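Local atomic coordinates of CpuTA1 (Curtobacterium pusillum, PDB entry 5K3W), a protein that belongs to the class IV aminotransferase family, binds pyridoxal-5'-phosphate and assembles as a pair of identical subunits. Residues A[7-12]-A[132-137]; A[45-50]-A[123-128]; A[149-154]-A[276-281]; A[213-218]-A[258-263]. All blocks are in the same frame, centred on the assembly; numbering follows the deposited sequence.

How the contacts relate
The four contacts fall into two pairs on opposite sides of the chain's centre, as suits the two-domain build of this family. Contacts 1 and 2 have centres about 16 Å apart and meet where Trp133 CH2 lies 3.6 Å from Asp46 OD2; both also touch the second subunit. Contacts 3 and 4, with centres about 12 Å apart, share a boundary: Leu281 CD2 packs on Leu260 CD2 at 4.0 Å, and Thr153 OG1 and Arg261 NH2 probably form a weak hydrogen bond. Between contacts 1 and 3 the centres are about 34 Å apart. Pyridoxal-5'-phosphate lies nearer the second pair, about 8 Å from the side chain of Val213 and about 11 Å from that of Ala276.

Contact 1: A[7-12]-A[132-137]; sequences LTVTAP and GWVFVD
Val9 and Val134 share one setting of the first torsion, CG1 anti to the backbone N (chi1 180° and -180°). Each CG2 therefore lies beside its own nitrogen, and the two CG2 methyls meet at 4.0 Å as the side chains cross. In Trp133 the indole also swings to the nitrogen side, which lays its pyrrole part alongside Thr8, the two side chains pointing the same way with Thr8 OG1 4.1 Å from Trp133 CD1. A water in the plane of the ring, at its edge, joins them: it accepts from Trp133 NE1 at 3.2 Å and sits 2.6 Å from Thr8 OG1. The backbones behind these groups are antiparallel neighbours in the six-stranded sheet of the N-terminal domain. Leu7 and Val134 form a hydrogen-bonded pair, with Leu7 N to Val134 O at 2.7 Å and Val134 N to Leu7 O at 2.9 Å. Thr8 and Trp133 form the non-hydrogen-bonded pair that follows. At the end of the ladder Val9 N reaches Gly132 O at 3.0 Å from well above the carbonyl plane, 56° out of it. Beyond that a second water accepts from Gly132 N at 2.9 Å. Val9 and Val134 pack on Trp93 of helix 90-108, whereas Trp133, on the other face of the sheet, touches Ile44 of the second subunit.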
loop_
_atom_site.group_PDB
_atom_site.type_symbol
_atom_site.label_atom_id
_atom_site.label_comp_id
_atom_site.label_asym_id
_atom_site.label_seq_id
_atom_site.Cartn_x
_atom_site.Cartn_y
_atom_site.Cartn_z
ATOM N N LEU A 7 -16.061 13.580 -8.444
ATOM C CA LEU A 7 -16.964 12.774 -9.250
ATOM C C LEU A 7 -16.867 11.334 -8.782
ATOM O O LEU A 7 -15.768 10.773 -8.708
ATOM C CB LEU A 7 -16.626 12.869 -10.739
ATOM C CG LEU A 7 -16.864 14.231 -11.403
ATOM C CD1 LEU A 7 -15.835 14.469 -12.469
ATOM C CD2 LEU A 7 -18.260 14.315 -12.004
ATOM N N THR A 8 -18.009 10.757 -8.430
ATOM C CA THR A 8 -18.104 9.327 -8.200
ATOM C C THR A 8 -18.217 8.638 -9.545
ATOM O O THR A 8 -19.117 8.956 -10.326
ATOM C CB THR A 8 -19.322 9.006 -7.351
ATOM O OG1 THR A 8 -19.249 9.738 -6.134
ATOM C CG2 THR A 8 -19.380 7.517 -7.043
ATOM N N VAL A 9 -17.313 7.709 -9.830
ATOM C CA VAL A 9 -17.387 6.928 -11.056
ATOM C C VAL A 9 -18.198 5.670 -10.755
ATOM O O VAL A 9 -17.736 4.770 -10.046
ATOM C CB VAL A 9 -15.992 6.593 -11.592
ATOM C CG1 VAL A 9 -16.106 5.769 -12.877
ATOM C CG2 VAL A 9 -15.193 7.885 -11.835
ATOM N N THR A 10 -19.424 5.616 -11.267
ATOM C CA THR A 10 -20.285 4.470 -10.994
ATOM C C THR A 10 -20.131 3.346 -12.010
ATOM O O THR A 10 -20.717 2.279 -11.822
ATOM C CB THR A 10 -21.748 4.898 -10.955
ATOM O OG1 THR A 10 -22.104 5.447 -12.233
ATOM C CG2 THR A 10 -21.964 5.942 -9.875
ATOM N N ALA A 11 -19.382 3.553 -13.089
ATOM C CA ALA A 11 -19.108 2.500 -14.068
ATOM C C ALA A 11 -17.617 2.498 -14.368
ATOM O O ALA A 11 -17.189 2.763 -15.491
ATOM C CB ALA A 11 -19.934 2.693 -15.342
ATOM N N PRO A 12 -16.789 2.224 -13.362
ATOM C CA PRO A 12 -15.340 2.396 -13.559
ATOM C C PRO A 12 -14.712 1.365 -14.480
ATOM O O PRO A 12 -13.675 1.662 -15.086
ATOM C CB PRO A 12 -14.776 2.297 -12.133
ATOM C CG PRO A 12 -15.826 1.545 -11.347
ATOM C CD PRO A 12 -17.149 1.863 -11.976
ATOM N N GLY A 132 -14.579 3.753 -7.885
ATOM C CA GLY A 132 -13.853 4.732 -8.679
ATOM C C GLY A 132 -14.239 6.149 -8.313
ATOM O O GLY A 132 -15.392 6.432 -7.978
ATOM N N TRP A 133 -13.257 7.048 -8.380
ATOM C CA TRP A 133 -13.452 8.455 -8.087
ATOM C C TRP A 133 -12.501 9.287 -8.930
ATOM O O TRP A 133 -11.415 8.841 -9.305
ATOM C CB TRP A 133 -13.199 8.767 -6.610
ATOM C CG TRP A 133 -14.154 8.145 -5.668
ATOM C CD1 TRP A 133 -15.372 8.630 -5.309
ATOM C CD2 TRP A 133 -13.961 6.936 -4.928
ATOM N NE1 TRP A 133 -15.968 7.787 -4.398
ATOM C CE2 TRP A 133 -15.123 6.737 -4.145
ATOM C CE3 TRP A 133 -12.929 5.996 -4.857
ATOM C CZ2 TRP A 133 -15.282 5.635 -3.290
ATOM C CZ3 TRP A 133 -13.089 4.893 -4.008
ATOM C CH2 TRP A 133 -14.259 4.729 -3.236
ATOM N N VAL A 134 -12.911 10.519 -9.196
ATOM C CA VAL A 134 -12.047 11.542 -9.766
ATOM C C VAL A 134 -12.259 12.798 -8.945
ATOM O O VAL A 134 -13.407 13.190 -8.707
ATOM C CB VAL A 134 -12.370 11.831 -11.250
ATOM C CG1 VAL A 134 -11.424 12.909 -11.807
ATOM C CG2 VAL A 134 -12.301 10.577 -12.082
ATOM N N PHE A 135 -11.177 13.447 -8.535
ATOM C CA PHE A 135 -11.338 14.801 -8.028
ATOM C C PHE A 135 -10.333 15.747 -8.671
ATOM O O PHE A 135 -9.243 15.349 -9.090
ATOM C CB PHE A 135 -11.262 14.868 -6.486
ATOM C CG PHE A 135 -9.951 14.432 -5.891
ATOM C CD1 PHE A 135 -8.935 15.352 -5.669
ATOM C CD2 PHE A 135 -9.761 13.119 -5.492
ATOM C CE1 PHE A 135 -7.737 14.962 -5.078
ATOM C CE2 PHE A 135 -8.570 12.722 -4.913
ATOM C CZ PHE A 135 -7.554 13.644 -4.707
ATOM N N VAL A 136 -10.741 17.003 -8.774
ATOM C CA VAL A 136 -9.947 18.077 -9.353
ATOM C C VAL A 136 -9.744 19.149 -8.288
ATOM O O VAL A 136 -10.659 19.452 -7.518
ATOM C CB VAL A 136 -10.647 18.672 -10.597
ATOM C CG1 VAL A 136 -9.866 19.854 -11.133
ATOM C CG2 VAL A 136 -10.843 17.590 -11.677
ATOM N N ASP A 137 -8.553 19.727 -8.240
ATOM C CA ASP A 137 -8.298 20.735 -7.225
ATOM C C ASP A 137 -7.018 21.471 -7.588
ATOM O O ASP A 137 -6.257 21.047 -8.464
ATOM C CB ASP A 137 -8.195 20.117 -5.832
ATOM C CG ASP A 137 -8.248 21.155 -4.722
ATOM O OD1 ASP A 137 -8.594 22.321 -5.013
ATOM O OD2 ASP A 137 -7.971 20.799 -3.551
HETATM O O HOH W 1 -18.958 8.694 -3.780
HETATM O O HOH W 2 -17.170 4.528 -6.724
#

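Contact 2: A[45-50]-A[123-128]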
loop_
_atom_site.group_PDB
_atom_site.type_symbol
_atom_site.label_atom_id
_atom_site.label_comp_id
_atom_site.label_asym_id
_atom_site.label_seq_id
_atom_site.Cartn_x
_atom_site.Cartn_y
_atom_site.Cartn_z
ATOM N N THR A 45 -15.107 -0.337 4.794
ATOM C CA THR A 45 -14.631 -1.630 4.319
ATOM C C THR A 45 -14.272 -1.623 2.831
ATOM O O THR A 45 -14.164 -2.691 2.224
ATOM C CB THR A 45 -15.651 -2.736 4.622
ATOM O OG1 THR A 45 -16.926 -2.381 4.094
ATOM C CG2 THR A 45 -15.793 -2.945 6.114
ATOM N N ASP A 46 -14.081 -0.455 2.226
ATOM C CA ASP A 46 -13.552 -0.421 0.869
ATOM C C ASP A 46 -12.120 -0.933 0.886
ATOM O O ASP A 46 -11.298 -0.481 1.689
ATOM C CB ASP A 46 -13.608 0.995 0.298
ATOM C CG ASP A 46 -13.568 1.013 -1.229
ATOM O OD1 ASP A 46 -12.517 0.673 -1.810
ATOM O OD2 ASP A 46 -14.591 1.380 -1.849
ATOM N N LEU A 47 -11.825 -1.909 0.034
ATOM C CA LEU A 47 -10.482 -2.478 0.045
ATOM C C LEU A 47 -9.427 -1.442 -0.319
ATOM O O LEU A 47 -8.234 -1.677 -0.084
ATOM C CB LEU A 47 -10.404 -3.673 -0.906
ATOM C CG LEU A 47 -11.263 -4.899 -0.599
ATOM C CD1 LEU A 47 -11.295 -5.825 -1.819
ATOM C CD2 LEU A 47 -10.724 -5.652 0.605
ATOM N N GLY A 48 -9.842 -0.302 -0.886
ATOM C CA GLY A 48 -8.911 0.784 -1.130
ATOM C C GLY A 48 -8.269 1.320 0.136
ATOM O O GLY A 48 -7.096 1.707 0.125
ATOM N N ILE A 49 -9.006 1.344 1.244
ATOM C CA ILE A 49 -8.441 1.825 2.497
ATOM C C ILE A 49 -8.073 0.679 3.439
ATOM O O ILE A 49 -7.062 0.757 4.138
ATOM C CB ILE A 49 -9.367 2.846 3.190
ATOM C CG1 ILE A 49 -8.787 3.188 4.570
ATOM C CG2 ILE A 49 -10.785 2.318 3.299
ATOM C CD1 ILE A 49 -9.029 4.601 5.028
ATOM N N THR A 50 -8.850 -0.405 3.493
ATOM C CA THR A 50 -8.460 -1.438 4.450
ATOM C C THR A 50 -7.196 -2.151 3.998
ATOM O O THR A 50 -6.435 -2.631 4.838
ATOM C CB THR A 50 -9.589 -2.445 4.690
ATOM O OG1 THR A 50 -9.968 -3.070 3.450
ATOM C CG2 THR A 50 -10.798 -1.761 5.324
ATOM N N GLY A 123 -13.062 -2.271 -4.514
ATOM C CA GLY A 123 -14.408 -2.052 -4.020
ATOM C C GLY A 123 -14.596 -2.460 -2.567
ATOM O O GLY A 123 -13.686 -2.928 -1.872
ATOM N N ILE A 124 -15.832 -2.243 -2.118
ATOM C CA ILE A 124 -16.305 -2.764 -0.844
ATOM C C ILE A 124 -16.109 -4.271 -0.801
ATOM O O ILE A 124 -16.473 -4.987 -1.741
ATOM C CB ILE A 124 -17.782 -2.387 -0.655
ATOM C CG1 ILE A 124 -17.973 -0.878 -0.907
ATOM C CG2 ILE A 124 -18.266 -2.839 0.715
ATOM C CD1 ILE A 124 -19.420 -0.419 -0.950
ATOM N N GLU A 125 -15.546 -4.758 0.301
ATOM C CA GLU A 125 -15.154 -6.158 0.377
ATOM C C GLU A 125 -16.382 -7.063 0.432
ATOM O O GLU A 125 -17.388 -6.734 1.066
ATOM C CB GLU A 125 -14.255 -6.395 1.593
ATOM C CG GLU A 125 -13.931 -7.869 1.835
ATOM C CD GLU A 125 -12.602 -8.084 2.540
ATOM O OE1 GLU A 125 -11.816 -8.943 2.078
ATOM O OE2 GLU A 125 -12.340 -7.393 3.549
ATOM N N GLY A 126 -16.293 -8.210 -0.247
ATOM C CA GLY A 126 -17.399 -9.143 -0.348
ATOM C C GLY A 126 -18.371 -8.866 -1.475
ATOM O O GLY A 126 -19.341 -9.618 -1.638
ATOM N N GLU A 127 -18.119 -7.839 -2.287
ATOM C CA GLU A 127 -19.120 -7.276 -3.174
ATOM C C GLU A 127 -18.798 -7.435 -4.656
ATOM O O GLU A 127 -19.710 -7.319 -5.482
ATOM C CB GLU A 127 -19.300 -5.791 -2.835
ATOM C CG GLU A 127 -20.457 -5.117 -3.500
ATOM C CD GLU A 127 -20.781 -3.785 -2.858
ATOM O OE1 GLU A 127 -20.721 -2.747 -3.564
ATOM O OE2 GLU A 127 -21.092 -3.784 -1.643
ATOM N N GLY A 128 -17.541 -7.703 -5.011
ATOM C CA GLY A 128 -17.169 -7.872 -6.410
ATOM C C GLY A 128 -17.468 -6.691 -7.318
ATOM O O GLY A 128 -17.710 -6.892 -8.512
HETATM O O HOH W 3 -12.188 -4.402 3.728
HETATM O O HOH W 4 -17.752 -4.963 3.023
#
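Thr45 O is gripped twice: Glu125 N donates to it at 3.1 Å, tilted 33° from the carbonyl plane, and a water donates at 3.0 Å. The same water accepts from Thr50 OG1 and donates to Glu125 OE2, tying three groups together. A second water bridges the other flank, lying 2.9 Å from Thr45 OG1 and donating to Glu125 O at 2.7 Å. Two residues along, Leu47 N points almost straight at Gly123 O (2.9 Å, 176° at the hydrogen), although it approaches from above the carbonyl plane. These two backbone bonds bracket Asp46 and Ile124, a single bridge between a helix start and a type II beta turn running from Ile124 to Glu127.

Asp46 is the N-cap of the short helix 47-50. With CG anti to the backbone N (chi1 -159°), its OD1 offers the anti lone pair to Gly48 N at 3.0 Å; Thr121 OG1 also bonds to OD1, and Ser131 OG to OD2. The backbone O of Asp46 accepts from both Ile49 N and Thr50 N. Outside this polar row, Leu47 crosses Glu125 at about a right angle and sets CD2 against the carboxylate carbon CD at 3.6 Å, about equally far from both oxygens. Glu125 OE1 continues to a salt bridge with Arg182 of the second subunit. With an arginine at one oxygen and a water donating to the other, the carboxylate of Glu125 is probably ionised, so the turn would bring a paired charge to the subunit interface.

Contact 3: A[149-154]-A[276-281]; sequences IRVVTL and APITAL
Val151 N donates to Ala280 O at 2.7 Å, and Ile149 O accepts from Thr279 N at 2.8 Å, the two shortest bonds of a parallel strand pairing. Ile149 N adds a third, to Pro277 O at 2.9 Å and nearly in line with the C=O bond. The chain turns a corner at Thr279, so residues before it belong to the five-stranded mixed sheet and residues after it to the four-stranded one; strand 149-155 pairs along both arms. Ile149 thus sits opposite Ile278, and Val151 opposite Leu281.

Hydrophobic groups pack on one face of the pairing. In Ile149, CG1 lies between the backbone N and the carbonyl carbon (chi1 50°), which carries CD1 onto Ala276 CB at 3.7 Å. Val151 spreads its two methyls: CG2 meets Ile278 CG1 at 3.7 Å, the side chains crossing at about a right angle, and CG1 meets Leu281 CD1 at 3.7 Å. Thr153 CG2 rests on that same leucine methyl. Ile278 and Leu281 both also touch Leu266 of strand 265-270. On the other face of the pairing, Arg150 bends at chi3 and salt-bridges Asp283 through NH2, while Ala280 CB sits over one face of its guanidinium, 3.4 Å from NH1.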
loop_
_atom_site.group_PDB
_atom_site.type_symbol
_atom_site.label_atom_id
_atom_site.label_comp_id
_atom_site.label_asym_id
_atom_site.label_seq_id
_atom_site.Cartn_x
_atom_site.Cartn_y
_atom_site.Cartn_z
ATOM N N ILE A 149 16.344 20.723 -5.785
ATOM C CA ILE A 149 16.056 19.854 -4.649
ATOM C C ILE A 149 17.321 19.085 -4.291
ATOM O O ILE A 149 18.148 18.781 -5.155
ATOM C CB ILE A 149 14.919 18.842 -4.938
ATOM C CG1 ILE A 149 15.175 18.107 -6.254
ATOM C CG2 ILE A 149 13.551 19.499 -4.933
ATOM C CD1 ILE A 149 14.186 16.980 -6.521
ATOM N N ARG A 150 17.464 18.763 -3.005
ATOM C CA ARG A 150 18.472 17.822 -2.538
ATOM C C ARG A 150 17.881 16.416 -2.449
ATOM O O ARG A 150 16.766 16.225 -1.951
ATOM C CB ARG A 150 19.003 18.243 -1.165
ATOM C CG ARG A 150 19.567 19.654 -1.113
ATOM C CD ARG A 150 20.054 20.029 0.297
ATOM N NE ARG A 150 21.094 19.141 0.822
ATOM C CZ ARG A 150 22.393 19.249 0.551
ATOM N NH1 ARG A 150 22.842 20.197 -0.255
ATOM N NH2 ARG A 150 23.252 18.390 1.074
ATOM N N VAL A 151 18.638 15.428 -2.914
ATOM C CA VAL A 151 18.135 14.066 -2.995
ATOM C C VAL A 151 19.125 13.100 -2.346
ATOM O O VAL A 151 20.329 13.355 -2.279
ATOM C CB VAL A 151 17.845 13.680 -4.471
ATOM C CG1 VAL A 151 17.231 12.284 -4.566
ATOM C CG2 VAL A 151 16.920 14.713 -5.112
ATOM N N VAL A 152 18.608 11.970 -1.875
ATOM C CA VAL A 152 19.436 10.913 -1.311
ATOM C C VAL A 152 19.049 9.604 -1.975
ATOM O O VAL A 152 17.917 9.434 -2.432
ATOM C CB VAL A 152 19.289 10.819 0.225
ATOM C CG1 VAL A 152 19.748 12.101 0.872
ATOM C CG2 VAL A 152 17.844 10.547 0.612
ATOM N N THR A 153 19.997 8.678 -2.045
ATOM C CA THR A 153 19.692 7.343 -2.543
ATOM C C THR A 153 19.309 6.424 -1.385
ATOM O O THR A 153 19.897 6.485 -0.298
ATOM C CB THR A 153 20.867 6.753 -3.331
ATOM O OG1 THR A 153 22.079 6.898 -2.592
ATOM C CG2 THR A 153 21.020 7.461 -4.650
ATOM N N LEU A 154 18.287 5.599 -1.620
ATOM C CA LEU A 154 17.748 4.676 -0.626
ATOM C C LEU A 154 17.530 3.308 -1.255
ATOM O O LEU A 154 17.058 3.192 -2.394
ATOM C CB LEU A 154 16.424 5.157 -0.034
ATOM C CG LEU A 154 16.414 6.420 0.826
ATOM C CD1 LEU A 154 15.043 6.591 1.485
ATOM C CD2 LEU A 154 17.539 6.416 1.869
ATOM N N ALA A 276 12.195 18.769 -11.565
ATOM C CA ALA A 276 12.898 19.313 -10.409
ATOM C C ALA A 276 14.383 18.995 -10.515
ATOM O O ALA A 276 14.771 17.821 -10.381
ATOM C CB ALA A 276 12.320 18.749 -9.112
ATOM N N PRO A 277 15.243 19.986 -10.739
ATOM C CA PRO A 277 16.678 19.700 -10.881
ATOM C C PRO A 277 17.327 19.402 -9.536
ATOM O O PRO A 277 16.987 19.992 -8.507
ATOM C CB PRO A 277 17.232 20.990 -11.500
ATOM C CG PRO A 277 16.332 22.070 -10.976
ATOM C CD PRO A 277 14.956 21.433 -10.779
ATOM N N ILE A 278 18.279 18.479 -9.557
ATOM C CA ILE A 278 18.914 17.984 -8.336
ATOM C C ILE A 278 20.196 18.769 -8.077
ATOM O O ILE A 278 21.121 18.755 -8.895
ATOM C CB ILE A 278 19.203 16.476 -8.428
ATOM C CG1 ILE A 278 17.887 15.689 -8.570
ATOM C CG2 ILE A 278 19.995 16.033 -7.206
ATOM C CD1 ILE A 278 18.043 14.192 -8.741
ATOM N N THR A 279 20.250 19.447 -6.935
ATOM C CA THR A 279 21.433 20.196 -6.530
ATOM C C THR A 279 22.428 19.341 -5.762
ATOM O O THR A 279 23.632 19.620 -5.790
ATOM C CB THR A 279 21.039 21.388 -5.648
ATOM O OG1 THR A 279 20.353 20.910 -4.481
ATOM C CG2 THR A 279 20.138 22.333 -6.390
ATOM N N ALA A 280 21.954 18.320 -5.056
ATOM C CA ALA A 280 22.836 17.442 -4.305
ATOM C C ALA A 280 22.228 16.046 -4.268
ATOM O O ALA A 280 21.011 15.881 -4.141
ATOM C CB ALA A 280 23.084 17.977 -2.883
ATOM N N LEU A 281 23.081 15.044 -4.399
ATOM C CA LEU A 281 22.667 13.655 -4.277
ATOM C C LEU A 281 23.571 13.030 -3.226
ATOM O O LEU A 281 24.782 12.912 -3.435
ATOM C CB LEU A 281 22.766 12.920 -5.611
ATOM C CG LEU A 281 22.291 11.465 -5.561
ATOM C CD1 LEU A 281 20.812 11.434 -5.204
ATOM C CD2 LEU A 281 22.575 10.699 -6.876
#

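Contact 4: A[213-218]-A[258-263]; sequences VIVLAD and DELRDA
Helix 257-261 ends against strand 212-217 of the five-stranded mixed sheet, and the chain leaving the helix enters strand 265-270, the antiparallel neighbour of that same strand. Val213, Val215 and Ala217 turn their CB atoms toward the helix, while Ile214 points away and packs on side chains of the flanking strands 220-224 and 265-270. The contact between the segments is apolar. Leu260, with CG anti to the backbone N (chi1 -167°), extends CD1 to the strand and touches both valines, Val215 CG2 at 3.8 Å and Val213 CG1 at 4.1 Å, crossing each side chain at about a right angle. Ile197 of strand 195-199 packs on Val213 and on Leu260, so the leucine lies between two sheets.

Helical backbone angles stop at Asp262, and the chain then turns Ala263 toward the strand. From there the backbone moves into sheet pairing, where Leu216 hydrogen-bonds with Glu264 and Ala265; outward from this packing the helix carries two salt bridges, Glu259 with Arg253 and Arg261 with Asp282. Ala263 makes the tightest approach between the two segments, its lone methyl CB lying 3.5 Å from Val215 CG1 and 3.7 Å from Leu216 O.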
loop_
_atom_site.group_PDB
_atom_site.type_symbol
_atom_site.label_atom_id
_atom_site.label_comp_id
_atom_site.label_asym_id
_atom_site.label_seq_id
_atom_site.Cartn_x
_atom_site.Cartn_y
_atom_site.Cartn_z
ATOM N N VAL A 213 13.683 9.453 -12.929
ATOM C CA VAL A 213 15.016 10.033 -12.856
ATOM C C VAL A 213 15.525 10.282 -14.267
ATOM O O VAL A 213 15.508 9.372 -15.102
ATOM C CB VAL A 213 15.973 9.098 -12.099
ATOM C CG1 VAL A 213 17.310 9.773 -11.877
ATOM C CG2 VAL A 213 15.354 8.689 -10.803
ATOM N N ILE A 214 16.014 11.496 -14.519
ATOM C CA ILE A 214 16.628 11.869 -15.792
ATOM C C ILE A 214 18.108 12.141 -15.559
ATOM O O ILE A 214 18.476 12.908 -14.658
ATOM C CB ILE A 214 15.947 13.096 -16.422
ATOM C CG1 ILE A 214 14.439 12.866 -16.566
ATOM C CG2 ILE A 214 16.553 13.367 -17.793
ATOM C CD1 ILE A 214 14.112 11.723 -17.464
ATOM N N VAL A 215 18.954 11.523 -16.373
ATOM C CA VAL A 215 20.402 11.602 -16.217
ATOM C C VAL A 215 21.005 12.221 -17.470
ATOM O O VAL A 215 20.780 11.730 -18.585
ATOM C CB VAL A 215 21.023 10.218 -15.954
ATOM C CG1 VAL A 215 22.530 10.322 -15.961
ATOM C CG2 VAL A 215 20.535 9.653 -14.632
ATOM N N LEU A 216 21.771 13.293 -17.287
ATOM C CA LEU A 216 22.590 13.850 -18.356
ATOM C C LEU A 216 24.048 13.467 -18.124
ATOM O O LEU A 216 24.611 13.766 -17.060
ATOM C CB LEU A 216 22.444 15.364 -18.429
ATOM C CG LEU A 216 23.509 16.010 -19.321
ATOM C CD1 LEU A 216 23.425 15.466 -20.743
ATOM C CD2 LEU A 216 23.389 17.537 -19.299
ATOM N N ALA A 217 24.653 12.797 -19.112
ATOM C CA ALA A 217 26.080 12.471 -19.059
ATOM C C ALA A 217 26.626 12.332 -20.475
ATOM O O ALA A 217 26.104 11.544 -21.274
ATOM C CB ALA A 217 26.341 11.194 -18.258
ATOM N N ASP A 218 27.681 13.095 -20.777
ATOM C CA ASP A 218 28.375 13.011 -22.062
ATOM C C ASP A 218 27.431 13.372 -23.202
ATOM O O ASP A 218 27.343 12.673 -24.210
ATOM C CB ASP A 218 28.979 11.622 -22.286
ATOM C CG ASP A 218 29.930 11.203 -21.171
ATOM O OD1 ASP A 218 30.728 12.052 -20.703
ATOM O OD2 ASP A 218 29.876 10.017 -20.763
ATOM N N ASP A 258 26.446 3.609 -9.491
ATOM C CA ASP A 258 27.738 4.245 -9.725
ATOM C C ASP A 258 27.662 5.253 -10.867
ATOM O O ASP A 258 28.107 6.398 -10.725
ATOM C CB ASP A 258 28.797 3.187 -10.011
ATOM C CG ASP A 258 30.132 3.530 -9.387
ATOM O OD1 ASP A 258 30.141 4.364 -8.453
ATOM O OD2 ASP A 258 31.168 2.970 -9.819
ATOM N N GLU A 259 27.108 4.840 -12.012
ATOM C CA GLU A 259 26.937 5.770 -13.122
ATOM C C GLU A 259 26.142 6.999 -12.695
ATOM O O GLU A 259 26.435 8.122 -13.120
ATOM C CB GLU A 259 26.255 5.067 -14.297
ATOM C CG GLU A 259 26.022 5.987 -15.486
ATOM C CD GLU A 259 25.418 5.278 -16.693
ATOM O OE1 GLU A 259 24.752 5.957 -17.507
ATOM O OE2 GLU A 259 25.607 4.048 -16.829
ATOM N N LEU A 260 25.145 6.808 -11.836
ATOM C CA LEU A 260 24.324 7.924 -11.367
ATOM C C LEU A 260 25.163 9.006 -10.678
ATOM O O LEU A 260 24.904 10.204 -10.846
ATOM C CB LEU A 260 23.258 7.373 -10.428
ATOM C CG LEU A 260 22.048 8.162 -9.973
ATOM C CD1 LEU A 260 21.078 8.296 -11.119
ATOM C CD2 LEU A 260 21.424 7.410 -8.790
ATOM N N ARG A 261 26.163 8.599 -9.883
ATOM C CA ARG A 261 27.037 9.557 -9.210
ATOM C C ARG A 261 27.857 10.371 -10.195
ATOM O O ARG A 261 28.151 11.542 -9.933
ATOM C CB ARG A 261 27.998 8.838 -8.265
ATOM C CG ARG A 261 27.379 7.737 -7.467
ATOM C CD ARG A 261 26.889 8.249 -6.136
ATOM N NE ARG A 261 26.199 7.209 -5.380
ATOM C CZ ARG A 261 25.475 7.441 -4.291
ATOM N NH1 ARG A 261 25.343 8.681 -3.837
ATOM N NH2 ARG A 261 24.874 6.435 -3.663
ATOM N N ASP A 262 28.278 9.760 -11.301
ATOM C CA ASP A 262 29.149 10.405 -12.274
ATOM C C ASP A 262 28.391 11.248 -13.285
ATOM O O ASP A 262 29.002 11.733 -14.240
ATOM C CB ASP A 262 29.983 9.361 -13.018
ATOM C CG ASP A 262 30.808 8.494 -12.080
ATOM O OD1 ASP A 262 31.275 9.002 -11.033
ATOM O OD2 ASP A 262 30.990 7.299 -12.396
ATOM N N ALA A 263 27.088 11.431 -13.103
ATOM C CA ALA A 263 26.299 12.178 -14.069
ATOM C C ALA A 263 26.635 13.665 -14.015
ATOM O O ALA A 263 27.069 14.191 -12.987
ATOM C CB ALA A 263 24.810 11.970 -13.808
#